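Local coordinates for IL-4-inducing protein (Schistosoma mansoni, PDB 4EL6) that triggers IL-4 release from basophils by antigen-independent activation, binding IgE through a crystallin-type fold, at residues Thr15-Ser20 with Pro37-Val42; Lys6-Leu11 with Tyr21-Lys26; Leu57-Asn62 with Ser82-Ile87; Gly29-Pro34 with Ser88-Cys93. All coordinates share one frame; numbering follows the deposited sequence.

Contact 1: Thr15-Ser20 with Pro37-Val42; sequences TYERGS and PGSVCV
T15 starts the contact by lying along the backbone of G38: its CG2 and CA each approach G38 O to 3.7 Å. The backbone of Y16 bonds to D77, outside the strand. The polar centre is E17, whose backbone N-H donates to S39 OG at 2.9 Å with a moderately bent angle of 147°. S39 OG in turn bonds to E14 O, so one buried hydroxyl grips the loop at two points. This recalls the serine that pins the folded hairpin in βγ-crystallin Greek keys. With CG beside its backbone N (chi1 -56°) and a bend at chi2, the E17 side chain curls back over the strand. E17 CG touches C41 SG at 3.4 Å, and E17 OE1 reaches 3.8 Å from S39 CB. R18 then closes the loop upon itself: its guanidinium edge holds T15 side-on, NE giving 2.9 Å to T15 O and NH2 giving 3.0 Å to T15 OG1. The loop is thus folded internally by the arginine and fixed to strand 39-41 by the serine. E17 meanwhile leans on the C41-C75 disulfide, with D77 bringing a like charge close to OE1, which could raise the affinity of either carboxylate for a proton.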
loop_
_atom_site.group_PDB
_atom_site.type_symbol
_atom_site.label_atom_id
_atom_site.label_comp_id
_atom_site.label_asym_id
_atom_site.label_seq_id
_atom_site.Cartn_x
_atom_site.Cartn_y
_atom_site.Cartn_z
ATOM N N THR A 15 6.234 11.729 -7.397
ATOM C CA THR A 15 6.984 11.516 -6.184
ATOM C C THR A 15 6.711 12.632 -5.189
ATOM O O THR A 15 6.179 13.666 -5.529
ATOM C CB THR A 15 8.525 11.449 -6.442
ATOM O OG1 THR A 15 8.875 12.665 -7.024
ATOM C CG2 THR A 15 8.982 10.305 -7.341
ATOM N N TYR A 16 7.053 12.368 -3.936
ATOM C CA TYR A 16 6.834 13.255 -2.798
ATOM C C TYR A 16 5.398 13.783 -2.677
ATOM O O TYR A 16 5.138 14.969 -2.435
ATOM C CB TYR A 16 7.848 14.376 -2.827
ATOM C CG TYR A 16 9.271 13.880 -2.671
ATOM C CD1 TYR A 16 9.804 13.702 -1.409
ATOM C CD2 TYR A 16 10.037 13.654 -3.765
ATOM C CE1 TYR A 16 11.099 13.244 -1.241
ATOM C CE2 TYR A 16 11.309 13.188 -3.625
ATOM C CZ TYR A 16 11.832 13.018 -2.364
ATOM O OH TYR A 16 13.158 12.574 -2.281
ATOM N N GLU A 17 4.446 12.880 -2.916
ATOM C CA GLU A 17 3.031 13.148 -2.611
ATOM C C GLU A 17 2.458 14.336 -3.404
ATOM O O GLU A 17 1.635 15.088 -2.881
ATOM C CB GLU A 17 2.834 13.260 -1.092
ATOM C CG GLU A 17 3.311 12.038 -0.308
ATOM C CD GLU A 17 4.812 11.954 -0.027
ATOM O OE1 GLU A 17 5.373 10.818 -0.049
ATOM O OE2 GLU A 17 5.470 13.005 0.202
ATOM N N ARG A 18 2.884 14.453 -4.654
ATOM C CA ARG A 18 2.392 15.508 -5.554
ATOM C C ARG A 18 1.505 14.884 -6.625
ATOM O O ARG A 18 1.598 13.703 -6.947
ATOM C CB ARG A 18 3.581 16.195 -6.224
ATOM C CG ARG A 18 4.344 17.015 -5.205
ATOM C CD ARG A 18 5.675 17.477 -5.645
ATOM N NE ARG A 18 6.601 16.457 -6.044
ATOM C CZ ARG A 18 7.821 16.632 -6.518
ATOM N NH1 ARG A 18 8.306 17.858 -6.687
ATOM N NH2 ARG A 18 8.535 15.596 -6.853
ATOM N N GLY A 19 0.619 15.733 -7.159
ATOM C CA GLY A 19 -0.138 15.390 -8.307
ATOM C C GLY A 19 -1.386 14.687 -7.929
ATOM O O GLY A 19 -1.803 14.718 -6.765
ATOM N N SER A 20 -2.007 14.122 -8.943
ATOM C CA SER A 20 -3.292 13.460 -8.773
ATOM C C SER A 20 -3.111 12.232 -7.886
ATOM O O SER A 20 -2.019 11.699 -7.773
ATOM C CB SER A 20 -3.867 13.090 -10.135
ATOM O OG SER A 20 -3.025 12.155 -10.775
ATOM N N PRO A 37 2.405 4.147 -9.127
ATOM C CA PRO A 37 2.425 5.458 -8.494
ATOM C C PRO A 37 3.874 5.946 -8.252
ATOM O O PRO A 37 4.858 5.161 -8.152
ATOM C CB PRO A 37 1.756 5.201 -7.182
ATOM C CG PRO A 37 2.180 3.774 -6.820
ATOM C CD PRO A 37 2.074 3.089 -8.152
ATOM N N GLY A 38 3.995 7.252 -8.164
ATOM C CA GLY A 38 5.241 7.906 -7.767
ATOM C C GLY A 38 5.496 7.814 -6.297
ATOM O O GLY A 38 6.639 7.861 -5.886
ATOM N N SER A 39 4.453 7.877 -5.481
ATOM C CA SER A 39 4.550 7.799 -4.053
ATOM C C SER A 39 3.268 7.226 -3.440
ATOM O O SER A 39 2.253 7.270 -4.041
ATOM C CB SER A 39 4.925 9.171 -3.418
ATOM O OG SER A 39 4.107 10.190 -3.892
ATOM N N VAL A 40 3.364 6.710 -2.219
ATOM C CA VAL A 40 2.274 6.028 -1.553
ATOM C C VAL A 40 2.360 6.368 -0.082
ATOM O O VAL A 40 3.436 6.357 0.493
ATOM C CB VAL A 40 2.422 4.515 -1.714
ATOM C CG1 VAL A 40 1.372 3.782 -0.968
ATOM C CG2 VAL A 40 2.479 4.138 -3.192
ATOM N N CYS A 41 1.206 6.635 0.538
ATOM C CA CYS A 41 1.147 6.910 1.958
ATOM C C CYS A 41 -0.048 6.196 2.594
ATOM O O CYS A 41 -1.054 5.927 1.961
ATOM C CB CYS A 41 0.861 8.366 2.185
ATOM S SG CYS A 41 2.155 9.493 1.574
ATOM N N VAL A 42 0.038 6.067 3.907
ATOM C CA VAL A 42 -1.057 5.688 4.775
ATOM C C VAL A 42 -1.179 6.765 5.850
ATOM O O VAL A 42 -0.189 7.109 6.485
ATOM C CB VAL A 42 -0.810 4.345 5.469
ATOM C CG1 VAL A 42 -2.020 3.999 6.318
ATOM C CG2 VAL A 42 -0.470 3.246 4.468
#

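Contact 2: Lys6-Leu11 with Tyr21-Lys26; sequences KYCLQL and YIEVYK
L9 and L11 pair with V24 and I22 in the antiparallel hairpin formed by strands 9-12 and 21-24, which makes one margin of the four-stranded sheet of this βγ-crystallin-like fold. Both of these are hydrogen-bonded pairs, and Q10 with E23 is the non-hydrogen-bonded pair between them. Backbone bonds zip the strands together, V24 N to L9 O at 2.8 Å and L9 N to V24 O at 3.0 Å, with a like pair between L11 and I22. L9, L11, I22 and V24 project from one face of the sheet, Q10 and E23 from the other.

The L11 side chain shows how the leucine-bearing face is packed. Its CB lies 3.9 Å from I22 O on the partner strand. CG then branches: CD1 turns back across the hairpin, while CD2 heads for I87 in the loop before strand 89-95. CD1 presses on V24 CG2 at 3.5 Å, tighter than usual for two methyl groups, and also lies 3.6 Å from I22 O. The chi2 of 104° is away from a staggered value and carries CD1 into this close fit. Further along, L9 CB meets V24 CB at 4.1 Å, and L9 continues onto W55 and L57 of the facing sheet, tying the hairpin to the interior.

Beyond the paired region the side chains of Y7 and Y25 cross at about a right angle. Y7 OH comes to 3.8 Å from Y25 CD1, and Y25 O lies at the edge of the Y7 ring, near its plane, 3.6 Å from CE1.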
loop_
_atom_site.group_PDB
_atom_site.type_symbol
_atom_site.label_atom_id
_atom_site.label_comp_id
_atom_site.label_asym_id
_atom_site.label_seq_id
_atom_site.Cartn_x
_atom_site.Cartn_y
_atom_site.Cartn_z
ATOM N N LYS A 6 -9.475 8.322 6.498
ATOM C CA LYS A 6 -8.764 8.179 7.721
ATOM C C LYS A 6 -7.917 6.936 7.665
ATOM O O LYS A 6 -6.919 6.851 8.348
ATOM C CB LYS A 6 -9.759 8.074 8.859
ATOM C CG LYS A 6 -10.657 9.297 8.988
ATOM C CD LYS A 6 -10.335 10.137 10.226
ATOM C CE LYS A 6 -11.081 11.485 10.245
ATOM N NZ LYS A 6 -10.472 12.555 9.387
ATOM N N TYR A 7 -8.327 5.956 6.870
ATOM C CA TYR A 7 -7.628 4.667 6.937
ATOM C C TYR A 7 -6.999 4.194 5.610
ATOM O O TYR A 7 -6.011 3.368 5.668
ATOM C CB TYR A 7 -8.560 3.607 7.496
ATOM C CG TYR A 7 -9.786 3.535 6.716
ATOM C CD1 TYR A 7 -9.815 2.810 5.513
ATOM C CD2 TYR A 7 -10.911 4.267 7.084
ATOM C CE1 TYR A 7 -10.958 2.759 4.736
ATOM C CE2 TYR A 7 -12.063 4.256 6.298
ATOM C CZ TYR A 7 -12.083 3.492 5.118
ATOM O OH TYR A 7 -13.222 3.420 4.329
ATOM N N CYS A 8 -7.461 4.864 4.532
ATOM C CA CYS A 8 -7.213 4.475 3.141
ATOM C C CYS A 8 -5.752 4.507 2.815
ATOM O O CYS A 8 -4.949 5.065 3.553
ATOM C CB CYS A 8 -7.959 5.367 2.141
ATOM S SG CYS A 8 -7.178 6.891 1.590
ATOM N N LEU A 9 -5.434 3.897 1.698
ATOM C CA LEU A 9 -4.120 3.909 1.154
ATOM C C LEU A 9 -4.184 5.000 0.088
ATOM O O LEU A 9 -5.164 5.037 -0.763
ATOM C CB LEU A 9 -3.839 2.529 0.501
ATOM C CG LEU A 9 -2.490 2.396 -0.200
ATOM C CD1 LEU A 9 -1.335 2.394 0.778
ATOM C CD2 LEU A 9 -2.471 1.127 -1.043
ATOM N N GLN A 10 -3.173 5.890 0.090
ATOM C CA GLN A 10 -3.075 6.963 -0.884
ATOM C C GLN A 10 -1.979 6.745 -1.898
ATOM O O GLN A 10 -0.858 6.478 -1.491
ATOM C CB GLN A 10 -2.849 8.314 -0.172
ATOM C CG GLN A 10 -3.945 8.714 0.841
ATOM C CD GLN A 10 -3.434 9.756 1.819
ATOM O OE1 GLN A 10 -2.268 9.745 2.188
ATOM N NE2 GLN A 10 -4.314 10.642 2.271
ATOM N N LEU A 11 -2.310 6.778 -3.206
ATOM C CA LEU A 11 -1.388 6.511 -4.250
ATOM C C LEU A 11 -1.309 7.762 -5.128
ATOM O O LEU A 11 -2.331 8.202 -5.712
ATOM C CB LEU A 11 -1.820 5.329 -5.104
ATOM C CG LEU A 11 -1.891 4.103 -4.228
ATOM C CD1 LEU A 11 -3.359 3.868 -3.969
ATOM C CD2 LEU A 11 -1.153 2.934 -4.776
ATOM N N TYR A 21 -4.169 11.822 -7.246
ATOM C CA TYR A 21 -4.033 10.619 -6.421
ATOM C C TYR A 21 -5.314 9.833 -6.421
ATOM O O TYR A 21 -6.387 10.283 -6.878
ATOM C CB TYR A 21 -3.543 10.931 -5.017
ATOM C CG TYR A 21 -4.507 11.769 -4.251
ATOM C CD1 TYR A 21 -4.734 13.075 -4.641
ATOM C CD2 TYR A 21 -5.234 11.251 -3.189
ATOM C CE1 TYR A 21 -5.641 13.874 -3.977
ATOM C CE2 TYR A 21 -6.166 12.029 -2.512
ATOM C CZ TYR A 21 -6.360 13.352 -2.913
ATOM O OH TYR A 21 -7.258 14.217 -2.283
ATOM N N ILE A 22 -5.150 8.587 -5.964
ATOM C CA ILE A 22 -6.218 7.641 -5.856
ATOM C C ILE A 22 -6.230 7.171 -4.421
ATOM O O ILE A 22 -5.177 6.982 -3.847
ATOM C CB ILE A 22 -6.027 6.399 -6.798
ATOM C CG1 ILE A 22 -6.101 6.815 -8.255
ATOM C CG2 ILE A 22 -7.119 5.369 -6.533
ATOM C CD1 ILE A 22 -5.561 5.790 -9.204
ATOM N N GLU A 23 -7.428 6.965 -3.862
ATOM C CA GLU A 23 -7.610 6.389 -2.538
ATOM C C GLU A 23 -8.127 4.948 -2.674
ATOM O O GLU A 23 -9.030 4.634 -3.494
ATOM C CB GLU A 23 -8.574 7.215 -1.667
ATOM C CG GLU A 23 -8.058 8.602 -1.323
ATOM C CD GLU A 23 -9.030 9.398 -0.444
ATOM O OE1 GLU A 23 -8.580 10.234 0.363
ATOM O OE2 GLU A 23 -10.237 9.171 -0.564
ATOM N N VAL A 24 -7.531 4.058 -1.913
ATOM C CA VAL A 24 -7.959 2.662 -1.943
ATOM C C VAL A 24 -8.504 2.335 -0.540
ATOM O O VAL A 24 -7.844 2.621 0.485
ATOM C CB VAL A 24 -6.773 1.729 -2.298
ATOM C CG1 VAL A 24 -7.126 0.282 -2.150
ATOM C CG2 VAL A 24 -6.236 1.977 -3.710
ATOM N N TYR A 25 -9.703 1.703 -0.465
ATOM C CA TYR A 25 -10.439 1.534 0.788
ATOM C C TYR A 25 -10.491 0.126 1.320
ATOM O O TYR A 25 -10.819 -0.104 2.503
ATOM C CB TYR A 25 -11.892 2.021 0.618
ATOM C CG TYR A 25 -11.957 3.473 0.130
ATOM C CD1 TYR A 25 -11.766 4.519 1.010
ATOM C CD2 TYR A 25 -12.150 3.763 -1.176
ATOM C CE1 TYR A 25 -11.808 5.838 0.576
ATOM C CE2 TYR A 25 -12.181 5.072 -1.632
ATOM C CZ TYR A 25 -12.009 6.092 -0.756
ATOM O OH TYR A 25 -12.077 7.395 -1.230
ATOM N N LYS A 26 -10.137 -0.840 0.479
ATOM C CA LYS A 26 -10.165 -2.214 0.862
ATOM C C LYS A 26 -9.254 -3.008 -0.058
ATOM O O LYS A 26 -8.693 -2.488 -1.052
ATOM C CB LYS A 26 -11.568 -2.753 0.799
ATOM C CG LYS A 26 -12.247 -2.772 -0.509
ATOM C CD LYS A 26 -13.749 -2.969 -0.199
ATOM C CE LYS A 26 -14.646 -2.622 -1.385
ATOM N NZ LYS A 26 -16.082 -3.025 -1.138
#

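Contact 3: Leu57-Asn62 with Ser82-Ile87; sequences LFDNVN and SGFKGI
F84 sets its ring against the backbone of L57 to D59, at the C-terminal side of strand 52-58, joining the three-stranded sheet of this βγ-crystallin-like fold to the loop leading into strand 89-95. D59 covers one face of the ring: its CB stands 3.7 Å from the ring centroid and only 20° off the normal, a CH-pi contact displaced toward the rim near CD2. The far end of the same ring meets backbone. L57 O lies at the edge, close to the ring plane, with F84 CZ 3.5 Å away, and F84 CZ is 3.7 Å from F58 C. A chi1 of 56°, which tucks CG between the two backbone branches, swings the F84 ring across to this backbone, where it is gripped by face and by edge at once. D59 turns its carboxylate elsewhere: OD1 accepts the backbone N-H of R66, which is consistent with the methylene being kept over the aromatic face.

Deeper in, L57 and I87 meet obliquely, CD1 to CD1 at 4.0 Å, and L57 CB also faces F84 CZ. L9 and L11 of the other sheet pack against this pair, L57 taking the former and I87 the latter, so these aliphatic ends belong to the interior between the sheets. A CA-H...O contact runs from I87 CA to F58 O at 3.6 Å. Direct polar bonding between the segments gives way to a water, which donates to D59 O at 2.7 Å and to G86 O at 2.8 Å.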
loop_
_atom_site.group_PDB
_atom_site.type_symbol
_atom_site.label_atom_id
_atom_site.label_comp_id
_atom_site.label_asym_id
_atom_site.label_seq_id
_atom_site.Cartn_x
_atom_site.Cartn_y
_atom_site.Cartn_z
ATOM N N LEU A 57 1.393 -4.141 -0.328
ATOM C CA LEU A 57 1.373 -4.025 -1.793
ATOM C C LEU A 57 2.198 -5.139 -2.395
ATOM O O LEU A 57 3.263 -5.464 -1.856
ATOM C CB LEU A 57 2.031 -2.728 -2.251
ATOM C CG LEU A 57 1.719 -1.488 -1.484
ATOM C CD1 LEU A 57 2.392 -0.241 -2.017
ATOM C CD2 LEU A 57 0.300 -1.262 -1.442
ATOM N N PHE A 58 1.709 -5.764 -3.462
ATOM C CA PHE A 58 2.289 -6.905 -4.059
ATOM C C PHE A 58 2.529 -6.707 -5.541
ATOM O O PHE A 58 1.714 -6.036 -6.214
ATOM C CB PHE A 58 1.283 -8.082 -3.954
ATOM C CG PHE A 58 1.000 -8.491 -2.553
ATOM C CD1 PHE A 58 -0.019 -7.864 -1.837
ATOM C CD2 PHE A 58 1.717 -9.550 -1.934
ATOM C CE1 PHE A 58 -0.332 -8.283 -0.564
ATOM C CE2 PHE A 58 1.429 -9.927 -0.640
ATOM C CZ PHE A 58 0.444 -9.268 0.062
ATOM N N ASP A 59 3.608 -7.304 -6.108
ATOM C CA ASP A 59 3.851 -7.134 -7.543
ATOM C C ASP A 59 3.246 -8.252 -8.387
ATOM O O ASP A 59 3.451 -8.245 -9.598
ATOM C CB ASP A 59 5.332 -6.908 -7.884
ATOM C CG ASP A 59 6.139 -8.229 -8.015
ATOM O OD1 ASP A 59 5.755 -9.285 -7.459
ATOM O OD2 ASP A 59 7.199 -8.182 -8.717
ATOM N N ASN A 60 2.438 -9.148 -7.773
ATOM C CA ASN A 60 1.655 -10.087 -8.567
ATOM C C ASN A 60 0.295 -10.140 -8.006
ATOM O O ASN A 60 -0.002 -9.498 -7.001
ATOM C CB ASN A 60 2.340 -11.419 -8.560
ATOM C CG ASN A 60 1.907 -12.308 -9.686
ATOM O OD1 ASN A 60 1.063 -11.995 -10.520
ATOM N ND2 ASN A 60 2.572 -13.442 -9.749
ATOM N N VAL A 61 -0.605 -10.703 -8.766
ATOM C CA VAL A 61 -2.015 -10.792 -8.324
ATOM C C VAL A 61 -2.208 -11.787 -7.161
ATOM O O VAL A 61 -1.329 -12.613 -6.817
ATOM C CB VAL A 61 -2.919 -11.159 -9.519
ATOM C CG1 VAL A 61 -2.801 -10.152 -10.652
ATOM C CG2 VAL A 61 -2.611 -12.588 -9.968
ATOM N N ASN A 62 -3.348 -11.649 -6.495
ATOM C CA ASN A 62 -3.752 -12.561 -5.465
ATOM C C ASN A 62 -2.730 -12.670 -4.314
ATOM O O ASN A 62 -2.551 -13.728 -3.735
ATOM C CB ASN A 62 -4.162 -13.899 -6.057
ATOM C CG ASN A 62 -5.362 -13.755 -7.037
ATOM O OD1 ASN A 62 -6.212 -12.884 -6.894
ATOM N ND2 ASN A 62 -5.331 -14.546 -8.047
ATOM N N SER A 82 11.488 1.803 -4.987
ATOM C CA SER A 82 11.232 0.806 -3.989
ATOM C C SER A 82 11.530 -0.569 -4.631
ATOM O O SER A 82 12.117 -0.633 -5.726
ATOM C CB SER A 82 9.812 0.964 -3.455
ATOM O OG SER A 82 8.840 0.488 -4.355
ATOM N N GLY A 83 11.092 -1.626 -3.995
ATOM C CA GLY A 83 11.366 -2.994 -4.436
ATOM C C GLY A 83 10.844 -3.331 -5.798
ATOM O O GLY A 83 11.441 -4.167 -6.494
ATOM N N PHE A 84 9.695 -2.724 -6.144
ATOM C CA PHE A 84 9.065 -2.858 -7.479
ATOM C C PHE A 84 8.212 -1.634 -7.768
ATOM O O PHE A 84 7.746 -0.905 -6.869
ATOM C CB PHE A 84 8.216 -4.111 -7.553
ATOM C CG PHE A 84 7.180 -4.173 -6.497
ATOM C CD1 PHE A 84 7.449 -4.713 -5.229
ATOM C CD2 PHE A 84 5.893 -3.693 -6.735
ATOM C CE1 PHE A 84 6.455 -4.801 -4.286
ATOM C CE2 PHE A 84 4.917 -3.768 -5.780
ATOM C CZ PHE A 84 5.180 -4.287 -4.562
ATOM N N LYS A 85 8.038 -1.381 -9.056
ATOM C CA LYS A 85 7.316 -0.210 -9.556
ATOM C C LYS A 85 5.822 -0.392 -9.722
ATOM O O LYS A 85 5.048 0.590 -9.591
ATOM C CB LYS A 85 7.903 0.243 -10.857
ATOM C CG LYS A 85 9.340 0.682 -10.766
ATOM C CD LYS A 85 9.914 1.071 -12.080
ATOM C CE LYS A 85 11.265 1.822 -11.855
ATOM N NZ LYS A 85 11.748 2.123 -13.234
ATOM N N GLY A 86 5.404 -1.620 -10.024
ATOM C CA GLY A 86 4.037 -1.846 -10.428
ATOM C C GLY A 86 3.313 -2.728 -9.476
ATOM O O GLY A 86 3.756 -3.859 -9.119
ATOM N N ILE A 87 2.185 -2.213 -8.968
ATOM C CA ILE A 87 1.387 -2.910 -7.935
ATOM C C ILE A 87 0.272 -3.691 -8.638
ATOM O O ILE A 87 -0.534 -3.099 -9.418
ATOM C CB ILE A 87 0.750 -1.919 -6.998
ATOM C CG1 ILE A 87 1.821 -1.011 -6.355
ATOM C CG2 ILE A 87 -0.037 -2.669 -5.886
ATOM C CD1 ILE A 87 1.241 0.266 -5.792
HETATM O O HOH W 1 3.074 -5.932 -10.836
#

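Contact 4: Gly29-Pro34 with Ser88-Cys93; sequences GSLSPP and SSIKRC
L31 and S88 bring the loop 29-34 against the start of strand 89-95, where S88 and S89 form a classic beta bulge opposite F58 in the three-stranded sheet of this βγ-crystallin-like fold. The polar link is one backbone bond: L31 N donates to S88 O at 2.9 Å, bent to 137° and arriving from 40° above the carbonyl plane. The same oxygen receives a CA-H...O contact from S30 CA at 3.2 Å, so S88 O is held by two neighbouring residues of the loop.

Apolar packing follows on one flank. In L31 a chi1 of -54° sets CG opposite the carbonyl carbon, and the chain extends until its CD1 touches I90 CD1 at 3.7 Å; I90 also packs on W55, placing the leucine tip next to the interior.

Close contacts between polar and carbon atoms complete the interface. P34 CG rests 3.6 Å from S88 OG, a hydroxyl that also makes a weak bond to D59 O. The S89 hydroxyl is engaged by N60 O and Y63 N, leaving its methylene to the loop: S89 CB lies 3.4 Å from G29 O.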
loop_
_atom_site.group_PDB
_atom_site.type_symbol
_atom_site.label_atom_id
_atom_site.label_comp_id
_atom_site.label_asym_id
_atom_site.label_seq_id
_atom_site.Cartn_x
_atom_site.Cartn_y
_atom_site.Cartn_z
ATOM N N GLY A 29 -7.699 -7.868 -5.206
ATOM C CA GLY A 29 -6.876 -8.931 -5.633
ATOM C C GLY A 29 -6.168 -8.910 -7.005
ATOM O O GLY A 29 -5.228 -9.714 -7.266
ATOM N N SER A 30 -6.553 -7.986 -7.869
ATOM C CA SER A 30 -5.872 -7.798 -9.132
ATOM C C SER A 30 -6.110 -6.401 -9.687
ATOM O O SER A 30 -7.262 -5.920 -9.697
ATOM C CB SER A 30 -6.210 -8.861 -10.167
ATOM O OG SER A 30 -7.622 -8.935 -10.393
ATOM N N LEU A 31 -5.020 -5.782 -10.137
ATOM C CA LEU A 31 -5.014 -4.489 -10.773
ATOM C C LEU A 31 -4.250 -4.701 -12.058
ATOM O O LEU A 31 -3.066 -5.087 -12.051
ATOM C CB LEU A 31 -4.336 -3.440 -9.893
ATOM C CG LEU A 31 -4.852 -3.269 -8.463
ATOM C CD1 LEU A 31 -3.877 -2.410 -7.629
ATOM C CD2 LEU A 31 -6.196 -2.578 -8.501
ATOM N N SER A 32 -4.914 -4.461 -13.161
ATOM C CA SER A 32 -4.348 -4.680 -14.452
ATOM C C SER A 32 -4.733 -3.503 -15.385
ATOM O O SER A 32 -5.914 -3.146 -15.494
ATOM C CB SER A 32 -4.866 -5.990 -15.030
ATOM O OG SER A 32 -4.357 -6.122 -16.355
ATOM N N PRO A 33 -3.759 -2.922 -16.060
ATOM C CA PRO A 33 -2.344 -3.208 -15.845
ATOM C C PRO A 33 -1.911 -2.779 -14.429
ATOM O O PRO A 33 -2.588 -2.050 -13.717
ATOM C CB PRO A 33 -1.650 -2.283 -16.852
ATOM C CG PRO A 33 -2.567 -1.133 -16.919
ATOM C CD PRO A 33 -3.956 -1.682 -16.822
ATOM N N PRO A 34 -0.691 -3.185 -14.061
ATOM C CA PRO A 34 -0.289 -2.806 -12.677
ATOM C C PRO A 34 -0.240 -1.269 -12.439
ATOM O O PRO A 34 0.100 -0.538 -13.356
ATOM C CB PRO A 34 1.103 -3.447 -12.510
ATOM C CG PRO A 34 1.088 -4.581 -13.559
ATOM C CD PRO A 34 0.268 -4.076 -14.723
ATOM N N SER A 88 0.240 -4.996 -8.385
ATOM C CA SER A 88 -0.756 -5.908 -8.963
ATOM C C SER A 88 -1.847 -6.318 -8.000
ATOM O O SER A 88 -2.877 -6.785 -8.466
ATOM C CB SER A 88 -0.131 -7.145 -9.616
ATOM O OG SER A 88 0.515 -6.772 -10.802
ATOM N N SER A 89 -1.612 -6.229 -6.695
ATOM C CA SER A 89 -2.694 -6.468 -5.694
ATOM C C SER A 89 -2.338 -5.737 -4.427
ATOM O O SER A 89 -1.157 -5.419 -4.125
ATOM C CB SER A 89 -2.993 -7.940 -5.473
ATOM O OG SER A 89 -1.880 -8.722 -4.984
ATOM N N ILE A 90 -3.327 -5.515 -3.603
ATOM C CA ILE A 90 -3.147 -4.724 -2.427
ATOM C C ILE A 90 -3.981 -5.370 -1.337
ATOM O O ILE A 90 -5.197 -5.607 -1.567
ATOM C CB ILE A 90 -3.670 -3.259 -2.626
ATOM C CG1 ILE A 90 -2.865 -2.496 -3.743
ATOM C CG2 ILE A 90 -3.663 -2.542 -1.279
ATOM C CD1 ILE A 90 -3.492 -1.189 -4.153
ATOM N N LYS A 91 -3.408 -5.569 -0.155
ATOM C CA LYS A 91 -4.161 -6.135 0.990
ATOM C C LYS A 91 -4.215 -5.146 2.147
ATOM O O LYS A 91 -3.220 -4.573 2.492
ATOM C CB LYS A 91 -3.634 -7.444 1.469
ATOM C CG LYS A 91 -4.574 -8.127 2.446
ATOM C CD LYS A 91 -4.119 -9.530 2.803
ATOM C CE LYS A 91 -4.685 -10.509 1.787
ATOM N NZ LYS A 91 -4.721 -11.903 2.299
ATOM N N ARG A 92 -5.414 -4.896 2.623
ATOM C CA ARG A 92 -5.646 -4.075 3.808
ATOM C C ARG A 92 -5.707 -4.940 5.057
ATOM O O ARG A 92 -6.433 -5.951 5.111
ATOM C CB ARG A 92 -6.946 -3.282 3.677
ATOM C CG ARG A 92 -7.275 -2.382 4.889
ATOM C CD ARG A 92 -8.608 -1.638 4.734
ATOM N NE ARG A 92 -8.955 -0.998 5.982
ATOM C CZ ARG A 92 -10.118 -0.389 6.220
ATOM N NH1 ARG A 92 -11.055 -0.278 5.274
ATOM N NH2 ARG A 92 -10.359 0.107 7.436
ATOM N N CYS A 93 -4.844 -4.587 6.010
ATOM C CA CYS A 93 -4.728 -5.306 7.231
ATOM C C CYS A 93 -4.787 -4.410 8.457
ATOM O O CYS A 93 -5.022 -3.193 8.383
ATOM C CB CYS A 93 -3.402 -6.039 7.203
ATOM S SG CYS A 93 -3.193 -7.062 5.697
#

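How the contacts relate
Contact 3 is the buried one; contacts 1, 2 and 4 are partly buried, mixing interior with surface residues. Contacts 1 and 2 share the four-stranded sheet, where Q10 N bonds to C41 O at 2.8 Å, while contacts 3 and 4 share the three-stranded sheet through S88 N to F58 O, and their loops are linked by N62 N to G29 O. Chemistry follows place: regular strand pairing in contact 2, a serine-gripped loop in contact 1, a ring and a bridging water in contact 3, and a bent backbone bond in contact 4. Between the sheets V40, L9, L11, L57, I87 and I90 form a common apolar seam.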